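Local coordinates for putative NAD(P)H:FMN oxidoreductase (Porphyromonas gingivalis W83, PDB 3GE5), which binds flavin mononucleotide and probably catalyses flavin-dependent oxidation-reduction reactions, at residues A[140-145]-A[167-172]. Numbering follows the deposited sequence.
Sequences LGCTWV and SILALG. With FMN (flavin mononucleotide), chain C.
The carbonyl oxygen of Ala170 takes one hydrogen bond from the facing strand, from Thr143 N at 2.9 Å, and a weaker CA-H...O contact from Cys142, whose CA lies 3.0 Å from Ala170 O. The return bond from Ala170 N to Thr143 O completes this antiparallel hydrogen-bonded pair. Gly141 with Gly172 and Val145 with Ile168 repeat the pattern on either side, giving six backbone bonds.

Between them lie the non-hydrogen-bonded pairs Cys142–Leu171 and Trp144–Leu169, whose side chains share one sheet face. Cys142 CB packs against Leu171 CB at 3.7 Å, while its SG rests against Leu169 CD1. Trp144 has CG anti to its backbone nitrogen (chi1 -171°), which turns the indole toward Ser167 on the neighbouring strand; there NE1 makes a weak, bent bond (140°) to Ser167 OG, lying at the ring edge 3.0 Å away. One indole face takes the flavin methyl C7M, 3.4 Å above the ring plane and offset toward the rim. The backbone oxygen of Trp144 comes to 3.0 Å from FMN C9A, and Thr143 CG2 reaches FMN N1, so the end of this strand forms a wall of the flavin pocket.

Strand 141-145 is an outermost strand of the four-stranded antiparallel sheet of its chain, and strand 100-107 flanks 163-172 on its other side. Helix 120-137 covers Cys142 and Trp144, and Ile126 of the second subunit also packs on Trp144.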
# COMPACT_ATOMS: atom_id res chain seq x y z
N LEU A 140 15.90 3.92 -8.59
CA LEU A 140 15.10 3.86 -9.79
C LEU A 140 13.91 4.80 -9.69
O LEU A 140 13.47 5.13 -8.61
CB LEU A 140 14.61 2.43 -10.03
CG LEU A 140 15.75 1.41 -10.29
CD1 LEU A 140 15.30 -0.07 -10.09
CD2 LEU A 140 16.35 1.64 -11.66
N GLY A 141 13.36 5.16 -10.84
CA GLY A 141 12.12 5.94 -10.92
C GLY A 141 10.99 5.02 -11.33
O GLY A 141 11.20 4.03 -12.04
N CYS A 142 9.79 5.34 -10.89
CA CYS A 142 8.66 4.58 -11.32
C CYS A 142 7.38 5.39 -11.25
O CYS A 142 7.33 6.45 -10.63
CB CYS A 142 8.59 3.27 -10.51
SG CYS A 142 8.36 3.47 -8.77
N THR A 143 6.35 4.87 -11.92
CA THR A 143 4.98 5.33 -11.77
C THR A 143 4.04 4.15 -11.64
O THR A 143 4.17 3.17 -12.36
CB THR A 143 4.54 6.27 -12.97
OG1 THR A 143 5.37 7.42 -12.99
CG2 THR A 143 3.08 6.69 -12.87
N TRP A 144 3.16 4.24 -10.67
CA TRP A 144 2.05 3.30 -10.49
C TRP A 144 1.01 3.60 -11.53
O TRP A 144 0.60 4.76 -11.67
CB TRP A 144 1.47 3.52 -9.12
CG TRP A 144 0.45 2.54 -8.61
CD1 TRP A 144 -0.64 2.01 -9.27
CD2 TRP A 144 0.39 2.05 -7.28
NE1 TRP A 144 -1.35 1.19 -8.41
CE2 TRP A 144 -0.74 1.20 -7.19
CE3 TRP A 144 1.20 2.23 -6.15
CZ2 TRP A 144 -1.07 0.52 -6.02
CZ3 TRP A 144 0.84 1.55 -4.95
CH2 TRP A 144 -0.28 0.70 -4.93
N VAL A 145 0.59 2.58 -12.28
CA VAL A 145 -0.38 2.73 -13.41
C VAL A 145 -1.65 1.88 -13.19
O VAL A 145 -1.59 0.66 -13.02
CB VAL A 145 0.25 2.35 -14.78
CG1 VAL A 145 -0.77 2.53 -15.88
CG2 VAL A 145 1.54 3.21 -15.02
N SER A 167 -2.98 -3.33 -11.20
CA SER A 167 -2.03 -2.21 -11.25
C SER A 167 -0.78 -2.67 -11.98
O SER A 167 -0.45 -3.87 -11.97
CB SER A 167 -1.64 -1.79 -9.85
OG SER A 167 -2.75 -1.33 -9.11
N ILE A 168 -0.08 -1.71 -12.59
CA ILE A 168 1.22 -1.96 -13.23
C ILE A 168 2.26 -0.99 -12.70
O ILE A 168 2.01 0.22 -12.65
CB ILE A 168 1.13 -1.77 -14.76
CG1 ILE A 168 0.08 -2.70 -15.39
CG2 ILE A 168 2.52 -1.94 -15.42
CD1 ILE A 168 -0.22 -2.45 -16.87
N LEU A 169 3.40 -1.49 -12.27
CA LEU A 169 4.50 -0.61 -11.85
C LEU A 169 5.38 -0.45 -13.06
O LEU A 169 5.97 -1.40 -13.52
CB LEU A 169 5.29 -1.19 -10.67
CG LEU A 169 6.30 -0.21 -10.02
CD1 LEU A 169 5.54 0.99 -9.43
CD2 LEU A 169 7.20 -0.91 -8.95
N ALA A 170 5.42 0.78 -13.59
CA ALA A 170 6.30 1.13 -14.71
C ALA A 170 7.59 1.75 -14.14
O ALA A 170 7.51 2.69 -13.37
CB ALA A 170 5.63 2.11 -15.65
N LEU A 171 8.73 1.16 -14.47
CA LEU A 171 9.99 1.51 -13.79
C LEU A 171 11.22 1.48 -14.70
O LEU A 171 11.23 0.83 -15.72
CB LEU A 171 10.22 0.62 -12.55
CG LEU A 171 10.53 -0.85 -12.83
CD1 LEU A 171 12.01 -1.14 -12.70
CD2 LEU A 171 9.69 -1.72 -11.86
N GLY A 172 12.25 2.19 -14.25
CA GLY A 172 13.52 2.27 -14.94
C GLY A 172 14.37 3.35 -14.30
O GLY A 172 14.03 3.90 -13.24
N1 FMN C . 0.04 8.28 -13.20
C2 FMN C . -0.12 8.11 -14.55
O2 FMN C . 0.48 8.84 -15.34
N3 FMN C . -0.97 7.14 -15.05
C4 FMN C . -1.70 6.30 -14.23
O4 FMN C . -2.49 5.43 -14.71
C4A FMN C . -1.54 6.47 -12.86
N5 FMN C . -2.29 5.67 -12.01
C5A FMN C . -2.05 5.73 -10.66
C6 FMN C . -2.74 4.83 -9.85
C7 FMN C . -2.49 4.84 -8.48
C7M FMN C . -3.22 3.91 -7.56
C8 FMN C . -1.55 5.72 -7.95
C8M FMN C . -1.25 5.73 -6.48
C9 FMN C . -0.91 6.63 -8.76
C9A FMN C . -1.12 6.64 -10.13
N10 FMN C . -0.47 7.56 -10.98
C10 FMN C . -0.66 7.45 -12.34
C1' FMN C . 0.63 8.45 -10.46
C2' FMN C . -0.03 9.63 -9.76
O2' FMN C . -0.40 10.60 -10.73
C3' FMN C . 0.87 10.25 -8.68
O3' FMN C . 1.25 9.23 -7.75
C4' FMN C . 0.24 11.46 -7.97
O4' FMN C . -0.01 12.55 -8.86
C5' FMN C . 1.10 11.98 -6.82
O5' FMN C . 2.35 12.40 -7.34
P FMN C . 3.69 11.85 -6.73
O1P FMN C . 3.65 10.35 -6.98
O2P FMN C . 3.76 12.17 -5.25
O3P FMN C . 4.79 12.44 -7.59